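Local coordinates for protein putative modification methylase (Thermus thermophilus, PDB 2ZIG) that probably methylates the exocyclic N4 of cytosine in DNA, using S-adenosyl-L-methionine as the methyl donor, at residues V79-L87 with C123-L131. Residues are numbered along the deposited sequence; the frame is centred on the assembly and turned at random.
Sequences VWREVFRLL and CRKLGFDNL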
loop_
_atom_site.group_PDB
_atom_site.type_symbol
_atom_site.label_atom_id
_atom_site.label_comp_id
_atom_site.label_asym_id
_atom_site.label_seq_id
_atom_site.Cartn_x
_atom_site.Cartn_y
_atom_site.Cartn_z
ATOM N N VAL B 79 -16.610 -6.508 -10.780
ATOM C CA VAL B 79 -15.855 -6.178 -11.981
ATOM C C VAL B 79 -14.561 -6.995 -11.992
ATOM O O VAL B 79 -14.197 -7.586 -13.010
ATOM C CB VAL B 79 -15.505 -4.679 -12.019
ATOM C CG1 VAL B 79 -14.634 -4.372 -13.229
ATOM C CG2 VAL B 79 -16.784 -3.856 -12.055
ATOM N N TRP B 80 -13.876 -7.036 -10.852
ATOM C CA TRP B 80 -12.625 -7.786 -10.741
ATOM C C TRP B 80 -12.889 -9.269 -11.050
ATOM O O TRP B 80 -12.025 -9.962 -11.601
ATOM C CB TRP B 80 -12.023 -7.648 -9.327
ATOM C CG TRP B 80 -11.842 -6.229 -8.805
ATOM C CD1 TRP B 80 -11.966 -5.825 -7.505
ATOM C CD2 TRP B 80 -11.497 -5.049 -9.555
ATOM N NE1 TRP B 80 -11.727 -4.476 -7.400
ATOM C CE2 TRP B 80 -11.436 -3.975 -8.640
ATOM C CE3 TRP B 80 -11.235 -4.796 -10.910
ATOM C CZ2 TRP B 80 -11.124 -2.664 -9.037
ATOM C CZ3 TRP B 80 -10.926 -3.496 -11.304
ATOM C CH2 TRP B 80 -10.873 -2.446 -10.367
ATOM N N ARG B 81 -14.080 -9.753 -10.693
ATOM C CA ARG B 81 -14.448 -11.156 -10.952
ATOM C C ARG B 81 -14.454 -11.448 -12.441
ATOM O O ARG B 81 -13.914 -12.457 -12.880
ATOM C CB ARG B 81 -15.829 -11.491 -10.391
ATOM C CG ARG B 81 -15.845 -11.839 -8.922
ATOM C CD ARG B 81 -17.072 -12.676 -8.572
ATOM N NE ARG B 81 -17.147 -12.932 -7.136
ATOM C CZ ARG B 81 -17.357 -11.991 -6.220
ATOM N NH1 ARG B 81 -17.521 -10.725 -6.592
ATOM N NH2 ARG B 81 -17.386 -12.312 -4.932
ATOM N N GLU B 82 -15.084 -10.575 -13.217
ATOM C CA GLU B 82 -15.121 -10.755 -14.663
ATOM C C GLU B 82 -13.715 -10.616 -15.237
ATOM O O GLU B 82 -13.328 -11.368 -16.133
ATOM C CB GLU B 82 -16.046 -9.723 -15.323
ATOM C CG GLU B 82 -17.528 -9.998 -15.132
ATOM C CD GLU B 82 -17.902 -11.419 -15.509
ATOM O OE1 GLU B 82 -17.546 -11.859 -16.618
ATOM O OE2 GLU B 82 -18.554 -12.098 -14.692
ATOM N N VAL B 83 -12.955 -9.648 -14.727
ATOM C CA VAL B 83 -11.591 -9.444 -15.200
ATOM C C VAL B 83 -10.797 -10.731 -15.013
ATOM O O VAL B 83 -10.067 -11.152 -15.903
ATOM C CB VAL B 83 -10.873 -8.307 -14.425
ATOM C CG1 VAL B 83 -9.355 -8.355 -14.705
ATOM C CG2 VAL B 83 -11.446 -6.956 -14.843
ATOM N N PHE B 84 -10.951 -11.360 -13.855
ATOM C CA PHE B 84 -10.221 -12.587 -13.581
ATOM C C PHE B 84 -10.569 -13.673 -14.596
ATOM O O PHE B 84 -9.726 -14.492 -14.969
ATOM C CB PHE B 84 -10.523 -13.071 -12.166
ATOM C CG PHE B 84 -9.777 -14.321 -11.779
ATOM C CD1 PHE B 84 -10.300 -15.579 -12.057
ATOM C CD2 PHE B 84 -8.542 -14.240 -11.152
ATOM C CE1 PHE B 84 -9.599 -16.741 -11.715
ATOM C CE2 PHE B 84 -7.839 -15.394 -10.809
ATOM C CZ PHE B 84 -8.373 -16.645 -11.094
ATOM N N ARG B 85 -11.816 -13.664 -15.046
ATOM C CA ARG B 85 -12.288 -14.649 -16.002
ATOM C C ARG B 85 -11.821 -14.315 -17.419
ATOM O O ARG B 85 -11.469 -15.205 -18.194
ATOM C CB ARG B 85 -13.814 -14.712 -15.939
ATOM C CG ARG B 85 -14.404 -16.018 -16.400
ATOM C CD ARG B 85 -15.092 -15.845 -17.722
ATOM N NE ARG B 85 -16.034 -14.734 -17.694
ATOM C CZ ARG B 85 -16.677 -14.290 -18.766
ATOM N NH1 ARG B 85 -16.480 -14.873 -19.940
ATOM N NH2 ARG B 85 -17.499 -13.251 -18.672
ATOM N N LEU B 86 -11.819 -13.028 -17.750
ATOM C CA LEU B 86 -11.396 -12.569 -19.065
ATOM C C LEU B 86 -9.885 -12.705 -19.258
ATOM O O LEU B 86 -9.404 -13.029 -20.344
ATOM C CB LEU B 86 -11.803 -11.104 -19.255
ATOM C CG LEU B 86 -13.206 -10.746 -19.750
ATOM C CD1 LEU B 86 -14.236 -11.699 -19.193
ATOM C CD2 LEU B 86 -13.519 -9.316 -19.349
ATOM N N LEU B 87 -9.139 -12.454 -18.195
ATOM C CA LEU B 87 -7.685 -12.527 -18.238
ATOM C C LEU B 87 -7.182 -13.916 -18.648
ATOM O O LEU B 87 -7.754 -14.942 -18.253
ATOM C CB LEU B 87 -7.135 -12.163 -16.857
ATOM C CG LEU B 87 -6.041 -11.106 -16.681
ATOM C CD1 LEU B 87 -6.367 -9.836 -17.451
ATOM C CD2 LEU B 87 -5.898 -10.813 -15.188
ATOM N N CYS B 123 -9.017 -8.697 -3.740
ATOM C CA CYS B 123 -8.584 -9.363 -4.960
ATOM C C CYS B 123 -8.066 -10.765 -4.664
ATOM O O CYS B 123 -8.192 -11.661 -5.494
ATOM C CB CYS B 123 -7.510 -8.545 -5.688
ATOM S SG CYS B 123 -8.173 -7.219 -6.752
ATOM N N ARG B 124 -7.488 -10.961 -3.485
ATOM C CA ARG B 124 -6.997 -12.280 -3.115
ATOM C C ARG B 124 -8.188 -13.226 -3.004
ATOM O O ARG B 124 -8.157 -14.341 -3.522
ATOM C CB ARG B 124 -6.280 -12.231 -1.774
ATOM C CG ARG B 124 -5.802 -13.591 -1.290
ATOM C CD ARG B 124 -5.561 -13.552 0.200
ATOM N NE ARG B 124 -4.777 -12.372 0.530
ATOM C CZ ARG B 124 -4.887 -11.683 1.657
ATOM N NH1 ARG B 124 -5.753 -12.044 2.596
ATOM N NH2 ARG B 124 -4.141 -10.609 1.827
ATOM N N LYS B 125 -9.241 -12.763 -2.334
ATOM C CA LYS B 125 -10.452 -13.559 -2.150
ATOM C C LYS B 125 -10.997 -13.995 -3.500
ATOM O O LYS B 125 -11.749 -14.963 -3.586
ATOM C CB LYS B 125 -11.535 -12.749 -1.431
ATOM C CG LYS B 125 -11.043 -11.900 -0.272
ATOM C CD LYS B 125 -10.512 -12.740 0.867
ATOM C CE LYS B 125 -10.156 -11.861 2.059
ATOM N NZ LYS B 125 -11.325 -11.040 2.498
ATOM N N LEU B 126 -10.626 -13.269 -4.553
ATOM C CA LEU B 126 -11.096 -13.598 -5.887
ATOM C C LEU B 126 -10.177 -14.560 -6.635
ATOM O O LEU B 126 -10.506 -14.998 -7.735
ATOM C CB LEU B 126 -11.298 -12.323 -6.709
ATOM C CG LEU B 126 -12.221 -11.276 -6.081
ATOM C CD1 LEU B 126 -12.512 -10.186 -7.097
ATOM C CD2 LEU B 126 -13.527 -11.931 -5.623
ATOM N N GLY B 127 -9.028 -14.888 -6.046
ATOM C CA GLY B 127 -8.110 -15.815 -6.690
ATOM C C GLY B 127 -6.833 -15.230 -7.275
ATOM O O GLY B 127 -5.957 -15.968 -7.725
ATOM N N PHE B 128 -6.722 -13.907 -7.282
ATOM C CA PHE B 128 -5.540 -13.234 -7.820
ATOM C C PHE B 128 -4.273 -13.469 -6.998
ATOM O O PHE B 128 -4.337 -13.626 -5.780
ATOM C CB PHE B 128 -5.794 -11.724 -7.877
ATOM C CG PHE B 128 -6.623 -11.290 -9.045
ATOM C CD1 PHE B 128 -6.076 -11.261 -10.323
ATOM C CD2 PHE B 128 -7.950 -10.919 -8.871
ATOM C CE1 PHE B 128 -6.838 -10.868 -11.414
ATOM C CE2 PHE B 128 -8.717 -10.524 -9.957
ATOM C CZ PHE B 128 -8.159 -10.497 -11.231
ATOM N N ASP B 129 -3.124 -13.499 -7.670
ATOM C CA ASP B 129 -1.844 -13.637 -6.974
ATOM C C ASP B 129 -1.376 -12.211 -6.773
ATOM O O ASP B 129 -1.207 -11.472 -7.741
ATOM C CB ASP B 129 -0.783 -14.341 -7.824
ATOM C CG ASP B 129 -0.829 -15.837 -7.704
ATOM O OD1 ASP B 129 -1.123 -16.338 -6.603
ATOM O OD2 ASP B 129 -0.549 -16.514 -8.712
ATOM N N ASN B 130 -1.159 -11.807 -5.535
ATOM C CA ASN B 130 -0.701 -10.450 -5.322
ATOM C C ASN B 130 0.781 -10.275 -5.643
ATOM O O ASN B 130 1.617 -11.063 -5.222
ATOM C CB ASN B 130 -0.969 -10.015 -3.880
ATOM C CG ASN B 130 -0.418 -8.642 -3.587
ATOM O OD1 ASN B 130 0.645 -8.510 -2.987
ATOM N ND2 ASN B 130 -1.128 -7.607 -4.032
ATOM N N LEU B 131 1.088 -9.238 -6.409
ATOM C CA LEU B 131 2.459 -8.906 -6.757
ATOM C C LEU B 131 2.752 -7.562 -6.073
ATOM O O LEU B 131 1.836 -6.896 -5.577
ATOM C CB LEU B 131 2.598 -8.774 -8.274
ATOM C CG LEU B 131 3.050 -9.995 -9.103
ATOM C CD1 LEU B 131 2.549 -11.288 -8.504
ATOM C CD2 LEU B 131 2.563 -9.826 -10.539
#
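Phe84 drives one edge of its ring into the face of Phe128, a T-shaped pair with centroids 5.1 Å apart and planes at 89°. CD2 of Phe84 sits over the centre of the Phe128 ring, and the tip of that ring, Phe128 CZ, reaches back to Phe84 CB at 3.6 Å. A chi1 of -178°, which sets CG opposite the backbone N, carries the Phe84 ring off helix 66-86 and across to the turn that follows helix 115-125. At the edge of the Phe128 ring, in its plane, lie Trp80 O, already engaged by Phe84 N within the helix, and Leu87 CD2, 3.9 Å from Phe128 CE1.

Leu126 divides its two methyls between neighbours: CD1 packs 3.4 Å from Trp80 CB, while CD2 lies over the face of the Arg81 guanidinium, 3.9 Å from Arg81 CZ. A leucine suits this place because its two branches let one side chain cover Trp80 CB and the flat side of an exposed cation at once. Cys123 SG rests over the five-membered ring of Trp80, a sulfur-aromatic contact 4.4 Å from its centroid.

Gly127 shapes the turn. Its positive phi (107°), a backbone angle that glycine adopts readily, belongs to a Schellman motif closed by bonds from Gly127 N to Arg124 O and from Phe128 N to Cys123 O. The chain then enters strand 129-137. Further out, Lys175 makes a cation-pi contact with Phe84, and Leu93 of strand 91-97 touches both Trp80 and Phe128.

Apolar, aromatic and sulfur contacts thus join helix 66-86 to the helix-to-strand turn of this Rossmann-like domain without polar bonds between them, so the interface rests on complementary shape and ring electrostatics.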